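Local coordinates for protein glutamyl endopeptidase (Staphylococcus epidermidis, PDB 6PYM) that is a secreted serine endopeptidase that probably cleaves peptide bonds on the carbonyl side of glutamate and belongs to the S1B peptidase family, at residues 13-18 against 74-79; 66-71 against 110-115; 87-92 against 203-208; 94-99 against 207-212. The protein carries 1 engineered substitution. One frame throughout, in Å; residues are numbered along the deposited sequence.

Interaction 1 of 4, residues 13-18 against 74-79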
# COMPACT_ATOMS: atom_id res chain seq x y z
N ASN A 13 -0.65 16.59 5.33
CA ASN A 13 -1.72 16.84 4.36
C ASN A 13 -2.08 15.53 3.66
O ASN A 13 -1.88 15.34 2.46
CB ASN A 13 -1.29 17.91 3.37
CG ASN A 13 -1.05 19.25 4.04
OD1 ASN A 13 0.06 19.79 4.02
ND2 ASN A 13 -2.08 19.78 4.67
N THR A 14 -2.63 14.61 4.46
CA THR A 14 -2.83 13.23 4.02
C THR A 14 -3.91 13.07 2.97
O THR A 14 -3.97 12.00 2.34
CB THR A 14 -3.15 12.32 5.20
OG1 THR A 14 -4.35 12.78 5.84
CG2 THR A 14 -2.01 12.30 6.20
N THR A 15 -4.77 14.08 2.76
CA THR A 15 -5.79 14.01 1.72
C THR A 15 -5.38 14.71 0.44
O THR A 15 -6.17 14.76 -0.51
CB THR A 15 -7.13 14.62 2.19
OG1 THR A 15 -7.00 16.04 2.37
CG2 THR A 15 -7.61 13.99 3.49
N GLN A 16 -4.16 15.24 0.37
CA GLN A 16 -3.75 16.05 -0.76
C GLN A 16 -2.72 15.32 -1.63
O GLN A 16 -1.92 14.52 -1.14
CB GLN A 16 -3.17 17.39 -0.30
CG GLN A 16 -4.16 18.25 0.48
CD GLN A 16 -5.36 18.69 -0.35
OE1 GLN A 16 -5.35 18.61 -1.59
NE2 GLN A 16 -6.40 19.15 0.33
N GLY A 17 -2.75 15.61 -2.92
CA GLY A 17 -1.78 15.03 -3.84
C GLY A 17 -1.89 13.52 -3.90
O GLY A 17 -2.97 12.94 -3.80
N HIS A 18 -0.74 12.86 -4.04
CA HIS A 18 -0.73 11.41 -4.16
C HIS A 18 -0.92 10.69 -2.83
O HIS A 18 -1.05 9.46 -2.82
CB HIS A 18 0.53 10.92 -4.88
CG HIS A 18 1.78 10.93 -4.05
ND1 HIS A 18 2.47 12.09 -3.74
CD2 HIS A 18 2.48 9.91 -3.51
CE1 HIS A 18 3.54 11.78 -3.03
NE2 HIS A 18 3.58 10.46 -2.88
N ASP A 74 -8.22 11.01 13.79
CA ASP A 74 -8.39 11.87 12.61
C ASP A 74 -8.36 10.98 11.37
O ASP A 74 -7.31 10.75 10.77
CB ASP A 74 -7.32 12.95 12.55
CG ASP A 74 -7.63 14.02 11.51
OD1 ASP A 74 -8.47 13.78 10.63
OD2 ASP A 74 -7.01 15.11 11.58
N TYR A 75 -9.54 10.50 10.99
CA TYR A 75 -9.75 9.72 9.78
C TYR A 75 -10.61 10.60 8.87
O TYR A 75 -11.85 10.48 8.88
CB TYR A 75 -10.47 8.42 10.12
CG TYR A 75 -9.68 7.50 11.02
CD1 TYR A 75 -8.45 7.00 10.63
CD2 TYR A 75 -10.18 7.10 12.26
CE1 TYR A 75 -7.73 6.13 11.43
CE2 TYR A 75 -9.46 6.23 13.08
CZ TYR A 75 -8.24 5.75 12.66
OH TYR A 75 -7.51 4.89 13.45
N PRO A 76 -10.02 11.50 8.09
CA PRO A 76 -10.84 12.49 7.37
C PRO A 76 -11.78 11.86 6.36
O PRO A 76 -12.84 12.43 6.06
CB PRO A 76 -9.80 13.39 6.70
CG PRO A 76 -8.56 12.54 6.61
CD PRO A 76 -8.58 11.70 7.85
N ASN A 77 -11.42 10.70 5.82
CA ASN A 77 -12.27 9.99 4.88
C ASN A 77 -12.97 8.79 5.51
O ASN A 77 -13.47 7.93 4.79
CB ASN A 77 -11.48 9.63 3.62
CG ASN A 77 -11.19 10.85 2.78
OD1 ASN A 77 -12.05 11.71 2.62
ND2 ASN A 77 -9.97 10.97 2.28
N GLY A 78 -13.03 8.75 6.84
CA GLY A 78 -13.71 7.68 7.54
C GLY A 78 -13.06 6.34 7.28
O GLY A 78 -11.84 6.22 7.07
N LYS A 79 -13.89 5.30 7.28
CA LYS A 79 -13.43 3.95 7.03
C LYS A 79 -14.35 3.24 6.05
O LYS A 79 -15.50 3.64 5.81
CB LYS A 79 -13.26 3.12 8.31
CG LYS A 79 -14.53 2.51 8.88
CD LYS A 79 -14.20 1.62 10.07
CE LYS A 79 -15.38 0.74 10.47
NZ LYS A 79 -16.55 1.52 10.96
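Thr15 lays its methyl group against the ring of Pro76. The two side chains approach at a slant, with Thr15 CG2 3.6 Å from Pro76 CG and 3.9 Å from Pro76 CB, so the methyl meets that corner of the pyrrolidine. The threonine torsion decides which branch does this: with chi1 at 68° OG1 sits between the backbone N and the carbonyl carbon, which leaves CG2 anti to the carbonyl carbon, facing 74-79. The same methyl also borders the amide of Asn77, 4.0 Å from Asn77 ND2. Thr14 adds a looser approach, its OG1 4.3 Å from Pro76 CG.

No hydrogen bond crosses directly. Instead, both segments hold on to Ser68: Thr14 OG1 bonds to Ser68 O, and Asn77 ND2 bonds to Ser68 OG. These two bonds tie the residues beside the methyl-proline pair to one common partner.

Each segment makes a type I turn here. Gln16 N bonds to Asn13 O at 3.1 Å, and Gly78 N to Tyr75 O at 2.9 Å, so Thr15 meets Pro76 as one turn leans on the other. Residues 13-18 lead from strand 8-11 of the seven-stranded sheet to strand 22-27 of the closed six-stranded barrel. The contact thus lays the N-terminal connection between the two sheets against a barrel loop, in the two-barrel fold of chymotrypsin-like proteases.

Interaction 2 of 4, residues 66-71 against 110-115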
# COMPACT_ATOMS: atom_id res chain seq x y z
N HIS A 66 -8.87 2.79 6.21
CA HIS A 66 -9.01 4.23 6.44
C HIS A 66 -8.11 4.96 5.44
O HIS A 66 -6.92 5.18 5.72
CB HIS A 66 -8.60 4.59 7.87
CG HIS A 66 -9.44 3.97 8.95
ND1 HIS A 66 -9.23 2.71 9.48
CD2 HIS A 66 -10.48 4.49 9.64
CE1 HIS A 66 -10.11 2.48 10.44
NE2 HIS A 66 -10.88 3.55 10.55
N PRO A 67 -8.62 5.34 4.27
CA PRO A 67 -7.77 6.06 3.32
C PRO A 67 -7.47 7.45 3.87
O PRO A 67 -8.34 8.10 4.47
CB PRO A 67 -8.63 6.14 2.06
CG PRO A 67 -10.04 6.09 2.57
CD PRO A 67 -10.01 5.21 3.80
N SER A 68 -6.23 7.89 3.69
CA SER A 68 -5.81 9.23 4.10
C SER A 68 -5.79 9.41 5.61
O SER A 68 -5.85 10.55 6.08
CB SER A 68 -6.65 10.36 3.46
OG SER A 68 -7.23 10.00 2.22
N ALA A 69 -5.73 8.32 6.39
CA ALA A 69 -5.71 8.46 7.83
C ALA A 69 -4.55 9.36 8.25
O ALA A 69 -3.44 9.26 7.72
CB ALA A 69 -5.55 7.10 8.49
N LYS A 70 -4.83 10.25 9.20
CA LYS A 70 -3.84 11.22 9.67
C LYS A 70 -3.33 10.93 11.07
O LYS A 70 -2.14 11.14 11.34
CB LYS A 70 -4.40 12.64 9.60
CG LYS A 70 -3.37 13.69 10.00
CD LYS A 70 -3.88 15.10 9.80
CE LYS A 70 -2.83 16.11 10.22
NZ LYS A 70 -2.43 15.95 11.64
N ASN A 71 -4.21 10.46 11.96
CA ASN A 71 -3.83 9.91 13.26
C ASN A 71 -5.03 9.12 13.79
O ASN A 71 -6.07 9.05 13.14
CB ASN A 71 -3.33 10.99 14.24
CG ASN A 71 -4.37 12.05 14.54
OD1 ASN A 71 -5.43 11.76 15.09
ND2 ASN A 71 -4.06 13.29 14.18
N GLN A 110 -14.23 7.04 -4.93
CA GLN A 110 -14.87 8.34 -5.10
C GLN A 110 -14.41 9.35 -4.06
O GLN A 110 -14.35 10.54 -4.36
CB GLN A 110 -16.39 8.20 -4.98
CG GLN A 110 -17.05 7.39 -6.09
CD GLN A 110 -18.54 7.17 -5.87
OE1 GLN A 110 -19.02 7.13 -4.73
NE2 GLN A 110 -19.28 7.03 -6.96
N VAL A 111 -14.06 8.89 -2.85
CA VAL A 111 -13.68 9.82 -1.79
C VAL A 111 -12.21 10.21 -1.88
O VAL A 111 -11.83 11.28 -1.38
CB VAL A 111 -14.05 9.29 -0.40
CG1 VAL A 111 -15.53 8.92 -0.34
CG2 VAL A 111 -13.17 8.12 0.03
N VAL A 112 -11.37 9.38 -2.49
CA VAL A 112 -10.00 9.72 -2.82
C VAL A 112 -9.79 9.40 -4.29
O VAL A 112 -10.56 8.65 -4.90
CB VAL A 112 -8.97 8.95 -1.96
CG1 VAL A 112 -9.22 9.22 -0.49
CG2 VAL A 112 -9.02 7.45 -2.25
N LYS A 113 -8.75 9.99 -4.86
CA LYS A 113 -8.37 9.64 -6.23
C LYS A 113 -7.60 8.33 -6.21
O LYS A 113 -6.55 8.25 -5.56
CB LYS A 113 -7.49 10.72 -6.84
CG LYS A 113 -7.28 10.53 -8.34
CD LYS A 113 -6.50 11.69 -8.95
CE LYS A 113 -6.46 11.60 -10.47
NZ LYS A 113 -5.73 10.40 -10.96
N PRO A 114 -8.05 7.29 -6.92
CA PRO A 114 -7.25 6.07 -6.98
C PRO A 114 -5.85 6.36 -7.50
O PRO A 114 -5.64 7.20 -8.38
CB PRO A 114 -8.04 5.18 -7.95
CG PRO A 114 -9.46 5.64 -7.77
CD PRO A 114 -9.34 7.14 -7.61
N ALA A 115 -4.87 5.65 -6.92
CA ALA A 115 -3.48 5.86 -7.30
C ALA A 115 -3.25 5.43 -8.74
O ALA A 115 -3.93 4.55 -9.28
CB ALA A 115 -2.57 5.05 -6.39
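Val112 reaches residues 66-71 through one methyl, CG1, which serves both halves of the contact. The apolar half is its approach to Pro67, where Val112 CG1 stands 4.0 Å from Pro67 CB. In the other half the same methyl comes 3.5 Å from Ser68 OG, a van der Waals touch on a buried hydroxyl. The valine torsion explains the choice of branch: chi1 -58° places CG1 beside the backbone N, anti to the carbonyl carbon, on the side where the proline and serine lie. Val40 of strand 34-42 is packed by both Pro67 and Val112, and Phe80 of strand 80-87 by Pro67 and Val111, which extends the apolar patch into the barrel.

This is the place where the six-stranded barrel of the chymotrypsin-like fold meets the linker to the second domain. Strand 64-67 closes the barrel, His66 and Ser68 at its end bonding through their backbones to Phe24 and Val22, while residues 110-115 leave helix 108-111 at Val112, the first residue with non-helical backbone angles, and run on toward strand 128-133.

Polar ties reach across by way of a third party, Asp20. Its carbonyl oxygen accepts a hydrogen bond from Ser68 OG, and its carboxylate takes the backbone N-H of Lys113, so a single residue holds both segments at once.

Backbone geometry presents the serine. His66 to Ala69 form a type II turn with Ser68 at its third position, in the left-handed region with phi 68°; the closing bond from Ala69 N to His66 O is weak, at 3.4 Å.

Interaction 3 of 4, residues 87-92 against 203-208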
# COMPACT_ATOMS: atom_id res chain seq x y z
N PRO A 87 -6.71 -12.78 -3.57
CA PRO A 87 -5.25 -12.93 -3.56
C PRO A 87 -4.70 -13.02 -4.97
O PRO A 87 -5.32 -13.60 -5.86
CB PRO A 87 -5.04 -14.25 -2.80
CG PRO A 87 -6.31 -15.01 -3.02
CD PRO A 87 -7.41 -13.98 -3.06
N TYR A 88 -3.51 -12.45 -5.17
CA TYR A 88 -2.81 -12.66 -6.43
C TYR A 88 -2.49 -14.14 -6.56
O TYR A 88 -1.98 -14.75 -5.61
CB TYR A 88 -1.51 -11.85 -6.39
CG TYR A 88 -0.63 -12.00 -7.60
CD1 TYR A 88 -1.11 -11.72 -8.87
CD2 TYR A 88 0.70 -12.40 -7.46
CE1 TYR A 88 -0.29 -11.84 -9.98
CE2 TYR A 88 1.52 -12.52 -8.57
CZ TYR A 88 1.02 -12.25 -9.83
OH TYR A 88 1.82 -12.36 -10.94
N PRO A 89 -2.77 -14.77 -7.71
CA PRO A 89 -2.51 -16.21 -7.82
C PRO A 89 -1.04 -16.57 -7.77
O PRO A 89 -0.70 -17.70 -7.39
CB PRO A 89 -3.15 -16.59 -9.17
CG PRO A 89 -4.18 -15.54 -9.41
CD PRO A 89 -3.60 -14.27 -8.83
N GLY A 90 -0.16 -15.66 -8.14
CA GLY A 90 1.26 -15.95 -8.15
C GLY A 90 1.86 -16.00 -6.75
O GLY A 90 1.21 -15.70 -5.74
N ASN A 91 3.13 -16.37 -6.71
CA ASN A 91 3.83 -16.61 -5.44
C ASN A 91 4.46 -15.33 -4.91
O ASN A 91 5.67 -15.26 -4.66
CB ASN A 91 4.87 -17.71 -5.61
CG ASN A 91 4.25 -19.05 -5.87
OD1 ASN A 91 3.76 -19.70 -4.95
ND2 ASN A 91 4.25 -19.47 -7.12
N SER A 92 3.62 -14.32 -4.69
CA SER A 92 4.04 -13.04 -4.14
C SER A 92 2.99 -12.54 -3.15
O SER A 92 1.81 -12.91 -3.23
CB SER A 92 4.26 -11.99 -5.23
OG SER A 92 5.32 -12.38 -6.09
N GLN A 203 0.15 -6.63 -13.65
CA GLN A 203 -0.73 -5.68 -14.31
C GLN A 203 -1.94 -6.37 -14.94
O GLN A 203 -3.04 -5.83 -14.93
CB GLN A 203 0.05 -4.87 -15.34
CG GLN A 203 1.04 -3.92 -14.69
CD GLN A 203 2.00 -3.30 -15.67
OE1 GLN A 203 1.59 -2.86 -16.75
NE2 GLN A 203 3.28 -3.26 -15.33
N GLN A 204 -1.74 -7.58 -15.48
CA GLN A 204 -2.87 -8.33 -16.02
C GLN A 204 -3.86 -8.70 -14.93
O GLN A 204 -5.07 -8.55 -15.10
CB GLN A 204 -2.36 -9.59 -16.73
CG GLN A 204 -1.57 -9.29 -17.98
CD GLN A 204 -0.97 -10.54 -18.61
OE1 GLN A 204 -0.94 -11.60 -17.99
NE2 GLN A 204 -0.51 -10.41 -19.84
N PHE A 205 -3.35 -9.16 -13.79
CA PHE A 205 -4.20 -9.45 -12.64
C PHE A 205 -5.00 -8.22 -12.22
O PHE A 205 -6.20 -8.32 -11.91
CB PHE A 205 -3.31 -9.96 -11.50
CG PHE A 205 -3.96 -9.99 -10.13
CD1 PHE A 205 -4.93 -10.93 -9.82
CD2 PHE A 205 -3.54 -9.12 -9.13
CE1 PHE A 205 -5.50 -10.97 -8.55
CE2 PHE A 205 -4.10 -9.16 -7.88
CZ PHE A 205 -5.08 -10.08 -7.59
N LEU A 206 -4.37 -7.05 -12.21
CA LEU A 206 -5.09 -5.83 -11.85
C LEU A 206 -6.20 -5.52 -12.85
O LEU A 206 -7.34 -5.25 -12.46
CB LEU A 206 -4.12 -4.66 -11.75
CG LEU A 206 -3.05 -4.76 -10.66
CD1 LEU A 206 -2.17 -3.52 -10.71
CD2 LEU A 206 -3.68 -4.95 -9.27
N ARG A 207 -5.88 -5.55 -14.15
CA ARG A 207 -6.89 -5.23 -15.16
C ARG A 207 -8.07 -6.18 -15.10
O ARG A 207 -9.21 -5.78 -15.34
CB ARG A 207 -6.27 -5.28 -16.56
CG ARG A 207 -5.39 -4.11 -16.88
CD ARG A 207 -4.96 -4.12 -18.34
NE ARG A 207 -4.17 -2.92 -18.62
CZ ARG A 207 -2.85 -2.89 -18.76
NH1 ARG A 207 -2.15 -4.01 -18.69
NH2 ARG A 207 -2.24 -1.74 -18.99
N ASN A 208 -7.82 -7.46 -14.80
CA ASN A 208 -8.87 -8.46 -14.82
C ASN A 208 -9.75 -8.44 -13.58
O ASN A 208 -10.78 -9.13 -13.57
CB ASN A 208 -8.28 -9.83 -15.09
CG ASN A 208 -7.78 -9.95 -16.50
OD1 ASN A 208 -8.42 -9.47 -17.43
ND2 ASN A 208 -6.61 -10.55 -16.68
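Unusually, Tyr88 meets one face of the Phe205 ring twice, with the edge of its own ring and with its backbone CA. The rings make a T-shaped (edge-to-face) pair, centroids 5.2 Å apart and planes at 67°, in which Tyr88 CD1 lies over the phenylalanine, 3.6 Å from both Phe205 CG and Phe205 CD2 and toward the rim. Nearer the far end of the ring, Tyr88 CA sits 4.0 Å from the Phe205 centroid, 24° off the normal, as a CH-pi contact. Phe205 can offer that face because its CG is anti to the backbone N, chi1 166°, which sends the ring out from the helix toward the loop. Pro89 adds its CD, 3.7 Å from Phe205 CD1, by an oblique approach to the ring.

Helix 200-209 is the C-terminal helix of this chymotrypsin-like fold, and the contact sets it against the loop between strands 80-87 and 95-99. That loop leads straight into Asp93, predicted to belong to the charge relay system; the Asp93 side chain is about 8 Å from that of Tyr88.

The phenol of Tyr88 is held at its far end as well, by a hydrogen bond from its OH to Glu156, whose other carboxylate oxygen bonds Ser92 OG. Gly90 N lies over one face of the tyrosine ring, toward its rim, 3.4 Å above the plane. The loop curls further through an inverse gamma turn centred on Asn91, and Lys50 NZ bonds to the carbonyl oxygens of both Tyr88 and Gly90.

Interaction 4 of 4, residues 94-99 against 207-212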
# COMPACT_ATOMS: atom_id res chain seq x y z
N LEU A 94 0.77 -10.31 -2.41
CA LEU A 94 -0.10 -9.28 -2.97
C LEU A 94 -1.54 -9.75 -2.94
O LEU A 94 -1.85 -10.87 -3.35
CB LEU A 94 0.28 -8.99 -4.42
CG LEU A 94 -0.59 -7.96 -5.15
CD1 LEU A 94 -0.49 -6.57 -4.50
CD2 LEU A 94 -0.23 -7.91 -6.62
N ALA A 95 -2.44 -8.88 -2.49
CA ALA A 95 -3.86 -9.15 -2.55
C ALA A 95 -4.61 -7.86 -2.86
O ALA A 95 -4.20 -6.77 -2.46
CB ALA A 95 -4.38 -9.72 -1.22
N ILE A 96 -5.72 -8.01 -3.58
CA ILE A 96 -6.72 -6.96 -3.69
C ILE A 96 -7.70 -7.16 -2.55
O ILE A 96 -8.14 -8.29 -2.29
CB ILE A 96 -7.46 -7.04 -5.03
CG1 ILE A 96 -6.50 -6.87 -6.21
CG2 ILE A 96 -8.60 -6.02 -5.08
CD1 ILE A 96 -7.11 -7.24 -7.57
N LEU A 97 -8.05 -6.08 -1.86
CA LEU A 97 -9.16 -6.09 -0.93
C LEU A 97 -10.24 -5.20 -1.51
O LEU A 97 -10.03 -3.99 -1.68
CB LEU A 97 -8.77 -5.62 0.47
CG LEU A 97 -9.93 -5.59 1.47
CD1 LEU A 97 -10.46 -6.98 1.77
CD2 LEU A 97 -9.50 -4.91 2.75
N ARG A 98 -11.37 -5.80 -1.87
CA ARG A 98 -12.54 -5.03 -2.25
C ARG A 98 -13.28 -4.64 -0.98
O ARG A 98 -13.46 -5.47 -0.09
CB ARG A 98 -13.44 -5.88 -3.14
CG ARG A 98 -14.65 -5.19 -3.71
CD ARG A 98 -15.20 -5.98 -4.89
NE ARG A 98 -14.31 -5.89 -6.04
CZ ARG A 98 -14.02 -6.90 -6.85
NH1 ARG A 98 -14.54 -8.10 -6.65
NH2 ARG A 98 -13.19 -6.70 -7.87
N VAL A 99 -13.67 -3.37 -0.89
CA VAL A 99 -14.36 -2.85 0.28
C VAL A 99 -15.78 -2.44 -0.10
O VAL A 99 -16.06 -2.07 -1.25
CB VAL A 99 -13.61 -1.68 0.95
CG1 VAL A 99 -12.28 -2.17 1.52
CG2 VAL A 99 -13.39 -0.54 -0.03
N ARG A 207 -5.88 -5.55 -14.15
CA ARG A 207 -6.89 -5.23 -15.16
C ARG A 207 -8.07 -6.18 -15.10
O ARG A 207 -9.21 -5.78 -15.34
CB ARG A 207 -6.27 -5.28 -16.56
CG ARG A 207 -5.39 -4.11 -16.88
CD ARG A 207 -4.96 -4.12 -18.34
NE ARG A 207 -4.17 -2.92 -18.62
CZ ARG A 207 -2.85 -2.89 -18.76
NH1 ARG A 207 -2.15 -4.01 -18.69
NH2 ARG A 207 -2.24 -1.74 -18.99
N ASN A 208 -7.82 -7.46 -14.80
CA ASN A 208 -8.87 -8.46 -14.82
C ASN A 208 -9.75 -8.44 -13.58
O ASN A 208 -10.78 -9.13 -13.57
CB ASN A 208 -8.28 -9.83 -15.09
CG ASN A 208 -7.78 -9.95 -16.50
OD1 ASN A 208 -8.42 -9.47 -17.43
ND2 ASN A 208 -6.61 -10.55 -16.68
N ASN A 209 -9.39 -7.68 -12.56
CA ASN A 209 -10.18 -7.57 -11.35
C ASN A 209 -10.62 -6.16 -11.03
O ASN A 209 -11.55 -5.99 -10.23
CB ASN A 209 -9.41 -8.13 -10.15
CG ASN A 209 -9.29 -9.61 -10.20
OD1 ASN A 209 -10.20 -10.32 -9.78
ND2 ASN A 209 -8.18 -10.10 -10.74
N ILE A 210 -9.99 -5.15 -11.62
CA ILE A 210 -10.20 -3.75 -11.27
C ILE A 210 -10.33 -3.02 -12.60
O ILE A 210 -9.33 -2.53 -13.15
CB ILE A 210 -9.03 -3.21 -10.44
CG1 ILE A 210 -8.73 -4.12 -9.26
CG2 ILE A 210 -9.33 -1.80 -9.96
CD1 ILE A 210 -7.51 -3.72 -8.46
N PRO A 211 -11.53 -2.96 -13.19
CA PRO A 211 -11.62 -2.52 -14.59
C PRO A 211 -11.16 -1.10 -14.81
O PRO A 211 -10.68 -0.79 -15.90
CB PRO A 211 -13.10 -2.74 -14.94
CG PRO A 211 -13.81 -2.83 -13.62
CD PRO A 211 -12.82 -3.42 -12.65
N ASP A 212 -11.26 -0.25 -13.78
CA ASP A 212 -10.85 1.14 -13.85
C ASP A 212 -9.40 1.37 -13.44
O ASP A 212 -9.01 2.53 -13.25
CB ASP A 212 -11.80 2.03 -13.02
CG ASP A 212 -11.86 1.64 -11.54
OD1 ASP A 212 -11.46 0.51 -11.19
OD2 ASP A 212 -12.32 2.45 -10.71
O HOH W 1 -12.79 -9.19 -9.35
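Ile96, in strand 95-99, faces Asn209 near the end of helix 200-209, the two CA atoms 8.4 Å apart. The strand belongs to the six-stranded barrel of the chymotrypsin-like fold, paired antiparallel with 45-48 and 80-87, and the C-terminal helix packs against it through side chains. Ile210 is extended, phi -135° and psi 86°, in the loop that follows the helix; farther along that loop, Asp212 OD2 bonds to Glu43 N.

The apolar part of the contact hangs on Ile96 CD1. This methyl lies 3.6 Å from Asn209 CB, on a slanting approach, and meets Ile210 tip to tip, with Ile96 CD1 3.7 Å from Ile210 CD1. Phe205, one helical turn before Asn209, packs on the same isoleucine.

Arg98 supplies the polar part. Its chain leaves the strand with CG anti to the backbone N and then bends at chi3, -71°, which brings the guanidinium round toward Asn209. NE and NH1 form salt bridges with Glu45 and Glu84, so two carboxylates from neighbouring strands fix the group's rotation and probably offset its positive charge. The carbonyl oxygen of Asn209 lies at the edge of the guanidinium, in its plane, but the angle is too poor for a hydrogen bond.

Asn209's own amide is steadied from the helix side, where ND2 bonds to Phe205 O. Its other end faces a water that links the segments: Arg98 NH2 donates to the water at 2.9 Å, and the water donates to Asn209 OD1 at 2.9 Å.

How the interactions relate
From the N terminus, residues 13-18 first meet 74-79 in interaction 1, closing the loop over the early barrel strands. Interaction 2 opens inside that loop, at 66-71, and closes beyond it at 110-115, so the two cross; they also touch, at the end of strand 64-67. Interactions 3 and 4 start inside interaction 2's loop, at 87-92 and 94-99, and both end on the C-terminal helix and its exit, sharing Arg207 and Asn208; each crosses interaction 2 but lies in series with interaction 1. Interactions 1 and 2 thus tie the two connections between the sheets to the first barrel, while 3 and 4 dock the terminal helix against it.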